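Local coordinates for DNA sulfur modification protein DndE (PDB 4LRV), which takes part in DNA phosphorothioation, the replacement of a non-bridging oxygen of the DNA backbone by sulfur, and probably binds DNA, at residues M2-M7 and L85-L90; R6-R11 and T58-K63; R11-Q16 and H97-I102; A35-V40 and E75-M80. All blocks are in the same frame, centred on the assembly; numbering follows the deposited sequence.

The four contacts tie the N-terminal arm and the helices of one small, mainly helical domain together. Contacts 1 and 2 share strand 6-7, with centres about 12 Å apart: the arm first crosses the start of helix 87-103, then pairs with strand 61-62. Contact 3 sits about 18 Å from contact 1, centre to centre, beyond the centre of the chain, and uses a later part of the same helix, against helix 11-23. Contact 4, between helices 28-40 and 71-81, is about 14 Å from contact 3, again between centres, and its segments lie between those of contacts 1 and 3 in sequence. All four contacts have residues that reach neighbouring subunits, contacts 2 and 4 with the most.

Contact 1. Residues M2-M7 and L85-L90; sequences MLPNRM and LEQKAL
Met2 and Leu90 form the close apolar half of this contact, their side chains crossing at about a right angle: CG of Met2, a selenomethionine, lies 3.4 Å from Leu90 CD1. Leucine suits this inward-facing site of helix 87-103, where its buried branch also touches Tyr82, and behind it Leu3 CD2 reaches the Leu90 carbonyl oxygen. Next to this pair, Pro4 packs along the outer part of Gln87, its CD 3.7 Å from Gln87 CG and its CB beside the amide. The glutamine chain leaves with CG opposite the backbone N (chi1 -164°) and runs out extended, which carries the amide to the arm. Its NE2 donates to Met2 O over 3.0 Å, a bent bond (141°) whose acceptor is less surely placed. If an alanine stood here, Pro4 would probably lose the surface it leans on and Met2 O this donor. The other side is open to solvent: Met2 and Glu86 are both exposed, and what touches there is the methyl end of Met2, whose chain, turned at chi2, brings CE to 3.6 Å from Glu86 CA and 3.7 Å from Glu86 OE2. Glu86 occupies the N-cap position, and Leu90 N bonds back to its carbonyl oxygen in the first turn. What results is an N-terminal arm laid across the opening turn of a helix in a mainly helical domain.

Contact 2. Residues R6-R11 and T58-K63; sequences RMALSR and TLVLDK
Met7 and Leu61 make the hydrogen-bonded pair of a very short antiparallel ladder. Met7 N gives a fairly straight bond to Leu61 O (3.0 Å, 161°), and the return bond from Leu61 N to Met7 O is weak. Arg6, opposite Asp62 in the non-hydrogen-bonded pair, has the longer reach. Its CB sits 3.3 Å from Leu61 O. Because CG stands between the backbone N and the carbonyl carbon (chi1 52°), the chain heads across Val60: Arg6 CG lies 3.8 Å and Arg6 CD 3.7 Å from Val60 CG1, methylenes crossing the branched valine at about a right angle. Beyond the bend at chi3, Arg6 NE comes 4.1 Å from Asp62 OD1, an approach of charges only, since the oxygen lies well out of the guanidinium plane. At the tip, NH2 forms a salt bridge with Glu41 of a neighbouring subunit, whose Arg38 likewise pairs with Asp62; the long reach of arginine suits this place, carrying its charge out to that subunit. Ala8 is small enough for Ala8 CB to lie 3.4 Å from Leu59 O. On the inner side of the ribbon, Met7 packs on Ile91 and Trp94 of helix 87-103, and Leu61 on Trp66 of helix 63-67.

Contact 3. Residues R11-Q16 and H97-I102; sequences RQTEDQ and HVEDGI
Gln12 comes first, sending an extended chain obliquely toward Glu99, the amide and carboxylate planes 51° apart. Gln12 OE1 and Glu99 OE2 lie 2.8 Å apart as modelled, yet both are acceptors and share no proton; Lys53 probably eases the closeness, since its NZ bonds to Gln12 OE1 and forms a long, weak ion pair with Glu99 OE2. Were an alanine to replace Glu99, Lys53 would probably be left without this weak negative partner, and Thr13 OG1 without the CG methylene beside it. Thr13, one residue on, is small enough to let the helices close in. Its OG1 rests 3.2 Å from Glu99 CB and bonds to Ser10 OG, while Thr13 CG2 lies 3.9 Å from Val98 CG1, each branch with its own neighbour. Here helices 11-23 and 87-103 run in roughly the same sense, the short segments crossing at 43° with axes 9.7 Å apart; helix 11-23 follows strand 6-7 and precedes helix 28-40, a strand-helix-helix order consistent with the ribbon-helix-helix fold of the Met-repressor clan. A turn later, Gln16 slides past Ile102, its CB 4.1 Å from Ile102 CG1. Ile102, branched and buried, also packs on Leu17 and Leu20 of helix 11-23.

Contact 4. Residues A35-V40 and E75-M80; sequences AFFRSV and ELVLKM
Val40 and Val77 mark the nearest backbone approach of segments 35-40 and 75-80, their CA atoms 8.3 Å apart. The two helical segments run in broadly the same direction, inclined by 35°, and their axes come no closer than 12.0 Å. That wide spacing is bridged by side chains alone, all of them apolar. The two valines meet tip to tip, Val40 CG1 lying 3.7 Å from Val77 CG1. Val77 uses its two methyls separately: CG1 meets Val40 and the ring of Phe36, and Val77 CG2 comes to the edge of the Phe37 ring, near its plane, 4.2 Å from Phe37 CE1. Phe36 also spans the gap. Its CG is turned opposite the backbone N (chi1 -176°), which sends the ring across to helix 71-81, where Phe36 CZ is 3.8 Å from Leu78 CG; the approach is oblique. A large flat side chain suits a place with so much distance to cross. Within its own helix the ring is held on further sides: Val40 CG2 lies over one face, displaced toward the rim, and Phe37 CE1 is in plane at the edge. Trp94 and His97 of helix 87-103 also meet it. Phe37 touches Gln72 of a neighbouring subunit and Val40 touches Leu76 of that same subunit, so the contact borders the subunit interface. Aromatic and branched aliphatic side chains meeting between inclined helices make up part of the hydrophobic core of this small helical domain.

Contact 1. Residues M2-M7 and L85-L90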
loop_
_atom_site.group_PDB
_atom_site.type_symbol
_atom_site.label_atom_id
_atom_site.label_comp_id
_atom_site.label_asym_id
_atom_site.label_seq_id
_atom_site.Cartn_x
_atom_site.Cartn_y
_atom_site.Cartn_z
HETATM N N MSE A 2 -0.117 1.177 28.705
HETATM C CA MSE A 2 0.866 1.275 29.752
HETATM C C MSE A 2 2.233 1.465 29.118
HETATM O O MSE A 2 3.182 1.843 29.772
HETATM C CB MSE A 2 0.799 0.084 30.708
HETATM C CG MSE A 2 1.679 0.279 31.929
HETATM SE SE MSE A 2 0.919 -0.289 33.611
HETATM C CE MSE A 2 2.347 0.360 34.784
ATOM N N LEU A 3 2.297 1.205 27.823
ATOM C CA LEU A 3 3.355 1.699 26.988
ATOM C C LEU A 3 3.213 3.214 26.898
ATOM O O LEU A 3 2.098 3.724 26.802
ATOM C CB LEU A 3 3.257 1.085 25.599
ATOM C CG LEU A 3 4.056 -0.176 25.280
ATOM C CD1 LEU A 3 3.825 -0.603 23.841
ATOM C CD2 LEU A 3 5.536 -0.026 25.578
ATOM N N PRO A 4 4.339 3.937 26.929
ATOM C CA PRO A 4 4.272 5.390 26.872
ATOM C C PRO A 4 3.834 5.870 25.492
ATOM O O PRO A 4 3.628 5.054 24.602
ATOM C CB PRO A 4 5.720 5.815 27.161
ATOM C CG PRO A 4 6.534 4.678 26.764
ATOM C CD PRO A 4 5.727 3.457 27.043
ATOM N N ASN A 5 3.693 7.183 25.326
ATOM C CA ASN A 5 3.350 7.780 24.033
ATOM C C ASN A 5 4.459 7.617 22.990
ATOM O O ASN A 5 4.190 7.576 21.788
ATOM C CB ASN A 5 3.010 9.270 24.205
ATOM C CG ASN A 5 4.223 10.112 24.612
ATOM O OD1 ASN A 5 4.474 11.180 24.039
ATOM N ND2 ASN A 5 4.981 9.633 25.604
ATOM N N ARG A 6 5.705 7.541 23.453
ATOM C CA ARG A 6 6.840 7.367 22.554
ATOM C C ARG A 6 7.985 6.570 23.183
ATOM O O ARG A 6 8.157 6.554 24.401
ATOM C CB ARG A 6 7.332 8.712 21.997
ATOM C CG ARG A 6 7.609 9.760 23.028
ATOM C CD ARG A 6 8.222 10.974 22.391
ATOM N NE ARG A 6 7.276 12.067 22.177
ATOM C CZ ARG A 6 7.625 13.355 22.209
ATOM N NH1 ARG A 6 8.885 13.696 22.447
ATOM N NH2 ARG A 6 6.715 14.303 22.025
HETATM N N MSE A 7 8.755 5.890 22.338
HETATM C CA MSE A 7 9.838 5.048 22.831
HETATM C C MSE A 7 10.928 4.875 21.807
HETATM O O MSE A 7 10.738 5.192 20.633
HETATM C CB MSE A 7 9.314 3.667 23.237
HETATM C CG MSE A 7 8.604 2.928 22.147
HETATM SE SE MSE A 7 6.688 2.769 22.487
HETATM C CE MSE A 7 6.146 4.502 21.906
ATOM N N LEU A 85 4.662 -5.783 35.352
ATOM C CA LEU A 85 5.683 -4.797 34.978
ATOM C C LEU A 85 5.131 -3.371 34.928
ATOM O O LEU A 85 3.973 -3.154 34.559
ATOM C CB LEU A 85 6.342 -5.168 33.643
ATOM C CG LEU A 85 7.095 -6.504 33.561
ATOM C CD1 LEU A 85 7.787 -6.685 32.204
ATOM C CD2 LEU A 85 8.108 -6.588 34.667
ATOM N N GLU A 86 5.965 -2.410 35.319
ATOM C CA GLU A 86 5.630 -0.994 35.211
ATOM C C GLU A 86 6.059 -0.475 33.842
ATOM O O GLU A 86 6.796 -1.143 33.125
ATOM C CB GLU A 86 6.327 -0.185 36.298
ATOM C CG GLU A 86 6.316 -0.806 37.696
ATOM C CD GLU A 86 5.093 -0.417 38.506
ATOM O OE1 GLU A 86 5.274 -0.034 39.682
ATOM O OE2 GLU A 86 3.956 -0.489 37.974
ATOM N N GLN A 87 5.603 0.722 33.490
ATOM C CA GLN A 87 5.894 1.312 32.182
ATOM C C GLN A 87 7.373 1.177 31.768
ATOM O O GLN A 87 7.677 0.598 30.717
ATOM C CB GLN A 87 5.444 2.774 32.144
ATOM C CG GLN A 87 5.341 3.347 30.742
ATOM C CD GLN A 87 4.716 4.736 30.721
ATOM O OE1 GLN A 87 5.295 5.699 31.229
ATOM N NE2 GLN A 87 3.532 4.845 30.127
ATOM N N LYS A 88 8.277 1.696 32.596
ATOM C CA LYS A 88 9.719 1.568 32.367
ATOM C C LYS A 88 10.123 0.146 31.931
ATOM O O LYS A 88 10.880 -0.025 30.984
ATOM C CB LYS A 88 10.495 1.992 33.625
ATOM C CG LYS A 88 12.008 2.068 33.456
ATOM C CD LYS A 88 12.437 3.384 32.787
ATOM C CE LYS A 88 12.997 4.404 33.789
ATOM N NZ LYS A 88 14.493 4.292 33.925
ATOM N N ALA A 89 9.595 -0.865 32.616
ATOM C CA ALA A 89 9.939 -2.255 32.316
ATOM C C ALA A 89 9.224 -2.802 31.072
ATOM O O ALA A 89 9.778 -3.651 30.367
ATOM C CB ALA A 89 9.693 -3.151 33.530
ATOM N N LEU A 90 8.008 -2.318 30.812
ATOM C CA LEU A 90 7.248 -2.688 29.621
ATOM C C LEU A 90 7.935 -2.250 28.321
ATOM O O LEU A 90 7.900 -2.964 27.313
ATOM C CB LEU A 90 5.828 -2.109 29.683
ATOM C CG LEU A 90 4.772 -2.894 30.463
ATOM C CD1 LEU A 90 3.458 -2.173 30.359
ATOM C CD2 LEU A 90 4.616 -4.335 29.967
#

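Contact 2. Residues R6-R11 and T58-K63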
loop_
_atom_site.group_PDB
_atom_site.type_symbol
_atom_site.label_atom_id
_atom_site.label_comp_id
_atom_site.label_asym_id
_atom_site.label_seq_id
_atom_site.Cartn_x
_atom_site.Cartn_y
_atom_site.Cartn_z
ATOM N N ARG A 6 5.705 7.541 23.453
ATOM C CA ARG A 6 6.840 7.367 22.554
ATOM C C ARG A 6 7.985 6.570 23.183
ATOM O O ARG A 6 8.157 6.554 24.401
ATOM C CB ARG A 6 7.332 8.712 21.997
ATOM C CG ARG A 6 7.609 9.760 23.028
ATOM C CD ARG A 6 8.222 10.974 22.391
ATOM N NE ARG A 6 7.276 12.067 22.177
ATOM C CZ ARG A 6 7.625 13.355 22.209
ATOM N NH1 ARG A 6 8.885 13.696 22.447
ATOM N NH2 ARG A 6 6.715 14.303 22.025
HETATM N N MSE A 7 8.755 5.890 22.338
HETATM C CA MSE A 7 9.838 5.048 22.831
HETATM C C MSE A 7 10.928 4.875 21.807
HETATM O O MSE A 7 10.738 5.192 20.633
HETATM C CB MSE A 7 9.314 3.667 23.237
HETATM C CG MSE A 7 8.604 2.928 22.147
HETATM SE SE MSE A 7 6.688 2.769 22.487
HETATM C CE MSE A 7 6.146 4.502 21.906
ATOM N N ALA A 8 12.063 4.362 22.272
ATOM C CA ALA A 8 13.209 4.068 21.423
ATOM C C ALA A 8 13.611 2.593 21.535
ATOM O O ALA A 8 13.338 1.946 22.542
ATOM C CB ALA A 8 14.385 4.969 21.794
ATOM N N LEU A 9 14.240 2.069 20.486
ATOM C CA LEU A 9 14.871 0.755 20.532
ATOM C C LEU A 9 16.350 0.899 20.900
ATOM O O LEU A 9 16.828 1.998 21.158
ATOM C CB LEU A 9 14.718 0.048 19.182
ATOM C CG LEU A 9 13.279 -0.382 18.904
ATOM C CD1 LEU A 9 13.118 -0.918 17.502
ATOM C CD2 LEU A 9 12.834 -1.419 19.918
ATOM N N SER A 10 17.081 -0.206 20.938
ATOM C CA SER A 10 18.517 -0.103 21.168
ATOM C C SER A 10 19.210 0.194 19.853
ATOM O O SER A 10 18.611 0.063 18.772
ATOM C CB SER A 10 19.081 -1.364 21.817
ATOM O OG SER A 10 18.907 -2.499 20.992
ATOM N N ARG A 11 20.464 0.616 19.948
ATOM C CA ARG A 11 21.272 0.860 18.775
ATOM C C ARG A 11 21.451 -0.457 18.023
ATOM O O ARG A 11 21.206 -0.528 16.809
ATOM C CB ARG A 11 22.619 1.466 19.178
ATOM C CG ARG A 11 23.607 1.641 18.037
ATOM C CD ARG A 11 23.215 2.778 17.114
ATOM N NE ARG A 11 24.213 2.953 16.069
ATOM C CZ ARG A 11 24.017 2.717 14.775
ATOM N NH1 ARG A 11 22.827 2.308 14.331
ATOM N NH2 ARG A 11 25.021 2.906 13.914
ATOM N N THR A 58 18.813 5.816 17.949
ATOM C CA THR A 58 18.865 7.178 17.466
ATOM C C THR A 58 17.546 7.931 17.657
ATOM O O THR A 58 17.549 9.112 17.996
ATOM C CB THR A 58 19.226 7.160 15.976
ATOM O OG1 THR A 58 20.406 6.371 15.799
ATOM C CG2 THR A 58 19.465 8.558 15.446
ATOM N N LEU A 59 16.427 7.244 17.444
ATOM C CA LEU A 59 15.129 7.906 17.318
ATOM C C LEU A 59 14.143 7.551 18.414
ATOM O O LEU A 59 13.940 6.375 18.697
ATOM C CB LEU A 59 14.505 7.559 15.959
ATOM C CG LEU A 59 14.739 8.517 14.792
ATOM C CD1 LEU A 59 16.112 9.187 14.867
ATOM C CD2 LEU A 59 14.546 7.798 13.450
ATOM N N VAL A 60 13.518 8.563 19.015
ATOM C CA VAL A 60 12.369 8.328 19.897
ATOM C C VAL A 60 11.091 8.574 19.081
ATOM O O VAL A 60 10.666 9.721 18.903
ATOM C CB VAL A 60 12.374 9.256 21.142
ATOM C CG1 VAL A 60 11.232 8.896 22.070
ATOM C CG2 VAL A 60 13.692 9.188 21.891
ATOM N N LEU A 61 10.498 7.505 18.560
ATOM C CA LEU A 61 9.307 7.635 17.719
ATOM C C LEU A 61 8.036 7.434 18.513
ATOM O O LEU A 61 8.032 6.726 19.508
ATOM C CB LEU A 61 9.340 6.633 16.567
ATOM C CG LEU A 61 10.617 6.615 15.736
ATOM C CD1 LEU A 61 10.603 5.424 14.816
ATOM C CD2 LEU A 61 10.817 7.924 14.964
ATOM N N ASP A 62 6.957 8.059 18.064
ATOM C CA ASP A 62 5.633 7.828 18.631
ATOM C C ASP A 62 5.240 6.362 18.604
ATOM O O ASP A 62 5.534 5.638 17.646
ATOM C CB ASP A 62 4.572 8.617 17.863
ATOM C CG ASP A 62 4.843 10.097 17.849
ATOM O OD1 ASP A 62 5.415 10.621 18.826
ATOM O OD2 ASP A 62 4.474 10.743 16.846
ATOM N N LYS A 63 4.558 5.932 19.654
ATOM C CA LYS A 63 3.995 4.591 19.716
ATOM C C LYS A 63 3.209 4.214 18.463
ATOM O O LYS A 63 3.282 3.077 18.005
ATOM C CB LYS A 63 3.108 4.444 20.949
ATOM C CG LYS A 63 2.662 3.007 21.208
ATOM C CD LYS A 63 2.126 2.831 22.623
ATOM C CE LYS A 63 0.883 3.681 22.874
ATOM N NZ LYS A 63 0.784 4.035 24.306
#

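Contact 3. Residues R11-Q16 and H97-I102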
loop_
_atom_site.group_PDB
_atom_site.type_symbol
_atom_site.label_atom_id
_atom_site.label_comp_id
_atom_site.label_asym_id
_atom_site.label_seq_id
_atom_site.Cartn_x
_atom_site.Cartn_y
_atom_site.Cartn_z
ATOM N N ARG A 11 20.464 0.616 19.948
ATOM C CA ARG A 11 21.272 0.860 18.775
ATOM C C ARG A 11 21.451 -0.457 18.023
ATOM O O ARG A 11 21.206 -0.528 16.809
ATOM C CB ARG A 11 22.619 1.466 19.178
ATOM C CG ARG A 11 23.607 1.641 18.037
ATOM C CD ARG A 11 23.215 2.778 17.114
ATOM N NE ARG A 11 24.213 2.953 16.069
ATOM C CZ ARG A 11 24.017 2.717 14.775
ATOM N NH1 ARG A 11 22.827 2.308 14.331
ATOM N NH2 ARG A 11 25.021 2.906 13.914
ATOM N N GLN A 12 21.835 -1.499 18.757
ATOM C CA GLN A 12 22.016 -2.831 18.189
ATOM C C GLN A 12 20.815 -3.194 17.313
ATOM O O GLN A 12 20.986 -3.567 16.144
ATOM C CB GLN A 12 22.221 -3.865 19.305
ATOM C CG GLN A 12 22.406 -5.303 18.823
ATOM C CD GLN A 12 22.618 -6.295 19.972
ATOM O OE1 GLN A 12 21.661 -6.790 20.571
ATOM N NE2 GLN A 12 23.883 -6.593 20.277
ATOM N N THR A 13 19.608 -3.059 17.872
ATOM C CA THR A 13 18.369 -3.379 17.155
ATOM C C THR A 13 18.106 -2.497 15.931
ATOM O O THR A 13 17.770 -3.013 14.870
ATOM C CB THR A 13 17.152 -3.307 18.090
ATOM O OG1 THR A 13 17.248 -4.352 19.059
ATOM C CG2 THR A 13 15.825 -3.451 17.303
ATOM N N GLU A 14 18.240 -1.177 16.087
ATOM C CA GLU A 14 17.990 -0.244 14.989
ATOM C C GLU A 14 18.825 -0.625 13.777
ATOM O O GLU A 14 18.321 -0.673 12.653
ATOM C CB GLU A 14 18.286 1.202 15.391
ATOM C CG GLU A 14 17.047 2.006 15.777
ATOM C CD GLU A 14 17.310 3.518 15.886
ATOM O OE1 GLU A 14 18.492 3.937 15.803
ATOM O OE2 GLU A 14 16.321 4.286 16.040
ATOM N N ASP A 15 20.100 -0.912 14.031
ATOM C CA ASP A 15 21.038 -1.287 12.990
ATOM C C ASP A 15 20.615 -2.543 12.224
ATOM O O ASP A 15 20.761 -2.604 11.006
ATOM C CB ASP A 15 22.436 -1.454 13.592
ATOM C CG ASP A 15 23.488 -1.658 12.541
ATOM O OD1 ASP A 15 23.303 -1.184 11.389
ATOM O OD2 ASP A 15 24.505 -2.303 12.869
ATOM N N GLN A 16 20.079 -3.534 12.931
ATOM C CA GLN A 16 19.554 -4.735 12.272
ATOM C C GLN A 16 18.263 -4.456 11.509
ATOM O O GLN A 16 18.026 -5.038 10.458
ATOM C CB GLN A 16 19.321 -5.855 13.270
ATOM C CG GLN A 16 20.566 -6.365 13.973
ATOM C CD GLN A 16 20.209 -7.383 15.024
ATOM O OE1 GLN A 16 20.065 -7.053 16.209
ATOM N NE2 GLN A 16 20.017 -8.626 14.595
ATOM N N HIS A 97 11.797 -7.990 22.925
ATOM C CA HIS A 97 11.083 -8.782 21.943
ATOM C C HIS A 97 11.365 -8.373 20.500
ATOM O O HIS A 97 11.447 -9.225 19.625
ATOM C CB HIS A 97 9.575 -8.768 22.211
ATOM C CG HIS A 97 9.118 -9.869 23.111
ATOM N ND1 HIS A 97 8.546 -9.638 24.346
ATOM C CD2 HIS A 97 9.183 -11.213 22.969
ATOM C CE1 HIS A 97 8.259 -10.794 24.915
ATOM N NE2 HIS A 97 8.636 -11.765 24.102
ATOM N N VAL A 98 11.511 -7.078 20.241
ATOM C CA VAL A 98 11.839 -6.652 18.880
ATOM C C VAL A 98 13.232 -7.157 18.507
ATOM O O VAL A 98 13.427 -7.707 17.417
ATOM C CB VAL A 98 11.682 -5.126 18.672
ATOM C CG1 VAL A 98 12.112 -4.740 17.276
ATOM C CG2 VAL A 98 10.235 -4.726 18.869
ATOM N N GLU A 99 14.173 -7.017 19.442
ATOM C CA GLU A 99 15.548 -7.493 19.256
ATOM C C GLU A 99 15.595 -8.995 19.016
ATOM O O GLU A 99 16.245 -9.458 18.076
ATOM C CB GLU A 99 16.413 -7.130 20.468
ATOM C CG GLU A 99 17.799 -7.745 20.507
ATOM C CD GLU A 99 18.429 -7.685 21.905
ATOM O OE1 GLU A 99 17.710 -7.333 22.882
ATOM O OE2 GLU A 99 19.645 -7.983 22.037
ATOM N N ASP A 100 14.907 -9.754 19.863
ATOM C CA ASP A 100 14.892 -11.209 19.736
ATOM C C ASP A 100 14.309 -11.626 18.382
ATOM O O ASP A 100 14.947 -12.341 17.625
ATOM C CB ASP A 100 14.115 -11.834 20.892
ATOM C CG ASP A 100 13.987 -13.329 20.756
ATOM O OD1 ASP A 100 14.995 -14.029 21.006
ATOM O OD2 ASP A 100 12.883 -13.803 20.393
ATOM N N GLY A 101 13.101 -11.143 18.080
ATOM C CA GLY A 101 12.469 -11.331 16.770
ATOM C C GLY A 101 13.359 -11.044 15.564
ATOM O O GLY A 101 13.392 -11.831 14.619
ATOM N N ILE A 102 14.083 -9.925 15.596
ATOM C CA ILE A 102 14.984 -9.551 14.493
ATOM C C ILE A 102 16.341 -10.280 14.484
ATOM O O ILE A 102 16.903 -10.503 13.418
ATOM C CB ILE A 102 15.199 -8.009 14.404
ATOM C CG1 ILE A 102 15.632 -7.601 12.995
ATOM C CG2 ILE A 102 16.192 -7.507 15.446
ATOM C CD1 ILE A 102 14.475 -7.469 12.016
#

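Contact 4. Residues A35-V40 and E75-M80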
loop_
_atom_site.group_PDB
_atom_site.type_symbol
_atom_site.label_atom_id
_atom_site.label_comp_id
_atom_site.label_asym_id
_atom_site.label_seq_id
_atom_site.Cartn_x
_atom_site.Cartn_y
_atom_site.Cartn_z
ATOM N N ALA A 35 8.996 -8.391 13.923
ATOM C CA ALA A 35 9.959 -8.953 14.858
ATOM C C ALA A 35 9.293 -9.229 16.212
ATOM O O ALA A 35 9.376 -10.339 16.726
ATOM C CB ALA A 35 11.131 -8.025 15.008
ATOM N N PHE A 36 8.604 -8.232 16.771
ATOM C CA PHE A 36 7.863 -8.414 18.019
ATOM C C PHE A 36 7.005 -9.682 18.007
ATOM O O PHE A 36 7.093 -10.500 18.925
ATOM C CB PHE A 36 6.992 -7.188 18.344
ATOM C CG PHE A 36 6.278 -7.283 19.671
ATOM C CD1 PHE A 36 6.958 -7.062 20.857
ATOM C CD2 PHE A 36 4.924 -7.604 19.731
ATOM C CE1 PHE A 36 6.310 -7.159 22.083
ATOM C CE2 PHE A 36 4.260 -7.702 20.960
ATOM C CZ PHE A 36 4.963 -7.480 22.135
ATOM N N PHE A 37 6.179 -9.842 16.973
ATOM C CA PHE A 37 5.254 -10.982 16.933
ATOM C C PHE A 37 5.910 -12.332 16.641
ATOM O O PHE A 37 5.400 -13.358 17.073
ATOM C CB PHE A 37 4.058 -10.729 16.011
ATOM C CG PHE A 37 3.090 -9.720 16.553
ATOM C CD1 PHE A 37 2.461 -9.930 17.774
ATOM C CD2 PHE A 37 2.822 -8.552 15.855
ATOM C CE1 PHE A 37 1.586 -8.996 18.298
ATOM C CE2 PHE A 37 1.942 -7.607 16.363
ATOM C CZ PHE A 37 1.317 -7.830 17.591
ATOM N N ARG A 38 7.036 -12.349 15.934
ATOM C CA ARG A 38 7.681 -13.625 15.703
ATOM C C ARG A 38 8.429 -14.033 16.972
ATOM O O ARG A 38 8.604 -15.207 17.266
ATOM C CB ARG A 38 8.557 -13.622 14.432
ATOM C CG ARG A 38 10.035 -13.321 14.617
ATOM C CD ARG A 38 10.844 -13.803 13.408
ATOM N NE ARG A 38 10.426 -13.166 12.157
ATOM C CZ ARG A 38 11.020 -12.104 11.604
ATOM N NH1 ARG A 38 12.071 -11.531 12.184
ATOM N NH2 ARG A 38 10.554 -11.601 10.461
ATOM N N SER A 39 8.827 -13.041 17.746
ATOM C CA SER A 39 9.460 -13.287 19.021
ATOM C C SER A 39 8.443 -13.802 20.044
ATOM O O SER A 39 8.655 -14.801 20.733
ATOM C CB SER A 39 10.086 -11.999 19.510
ATOM O OG SER A 39 10.771 -12.219 20.708
ATOM N N VAL A 40 7.323 -13.110 20.119
ATOM C CA VAL A 40 6.308 -13.364 21.128
ATOM C C VAL A 40 5.548 -14.697 20.938
ATOM O O VAL A 40 5.035 -15.256 21.904
ATOM C CB VAL A 40 5.404 -12.121 21.228
ATOM C CG1 VAL A 40 3.933 -12.437 21.118
ATOM C CG2 VAL A 40 5.779 -11.290 22.449
ATOM N N GLU A 75 -0.275 -3.903 22.713
ATOM C CA GLU A 75 -0.491 -3.560 24.118
ATOM C C GLU A 75 -1.219 -4.658 24.894
ATOM O O GLU A 75 -1.015 -4.793 26.095
ATOM C CB GLU A 75 -1.207 -2.206 24.284
ATOM C CG GLU A 75 -0.455 -1.021 23.667
ATOM C CD GLU A 75 -0.578 0.267 24.484
ATOM O OE1 GLU A 75 -1.448 1.112 24.166
ATOM O OE2 GLU A 75 0.203 0.437 25.451
ATOM N N LEU A 76 -2.047 -5.452 24.216
ATOM C CA LEU A 76 -2.797 -6.520 24.890
ATOM C C LEU A 76 -1.897 -7.724 25.136
ATOM O O LEU A 76 -1.944 -8.354 26.191
ATOM C CB LEU A 76 -4.044 -6.917 24.093
ATOM C CG LEU A 76 -5.179 -7.743 24.735
ATOM C CD1 LEU A 76 -5.107 -9.191 24.364
ATOM C CD2 LEU A 76 -5.300 -7.576 26.242
ATOM N N VAL A 77 -1.056 -8.030 24.160
ATOM C CA VAL A 77 -0.059 -9.070 24.336
ATOM C C VAL A 77 0.893 -8.727 25.494
ATOM O O VAL A 77 1.126 -9.549 26.381
ATOM C CB VAL A 77 0.724 -9.311 23.045
ATOM C CG1 VAL A 77 1.887 -10.255 23.306
ATOM C CG2 VAL A 77 -0.198 -9.877 21.984
ATOM N N LEU A 78 1.415 -7.506 25.490
ATOM C CA LEU A 78 2.321 -7.062 26.551
ATOM C C LEU A 78 1.669 -7.109 27.936
ATOM O O LEU A 78 2.314 -7.442 28.933
ATOM C CB LEU A 78 2.858 -5.654 26.256
ATOM C CG LEU A 78 4.036 -5.615 25.291
ATOM C CD1 LEU A 78 4.305 -4.183 24.849
ATOM C CD2 LEU A 78 5.289 -6.245 25.919
ATOM N N LYS A 79 0.389 -6.770 27.999
ATOM C CA LYS A 79 -0.292 -6.757 29.275
ATOM C C LYS A 79 -0.415 -8.188 29.800
ATOM O O LYS A 79 -0.166 -8.442 30.979
ATOM C CB LYS A 79 -1.657 -6.090 29.134
ATOM C CG LYS A 79 -2.435 -5.950 30.418
ATOM C CD LYS A 79 -3.826 -5.436 30.116
ATOM C CE LYS A 79 -4.402 -4.654 31.284
ATOM N NZ LYS A 79 -3.557 -3.457 31.608
HETATM N N MSE A 80 -0.766 -9.120 28.919
HETATM C CA MSE A 80 -0.944 -10.521 29.311
HETATM C C MSE A 80 0.373 -11.238 29.621
HETATM O O MSE A 80 0.425 -12.071 30.527
HETATM C CB MSE A 80 -1.727 -11.298 28.251
HETATM C CG MSE A 80 -3.138 -10.806 28.062
HETATM SE SE MSE A 80 -4.205 -11.932 26.871
HETATM C CE MSE A 80 -4.099 -13.606 27.862
#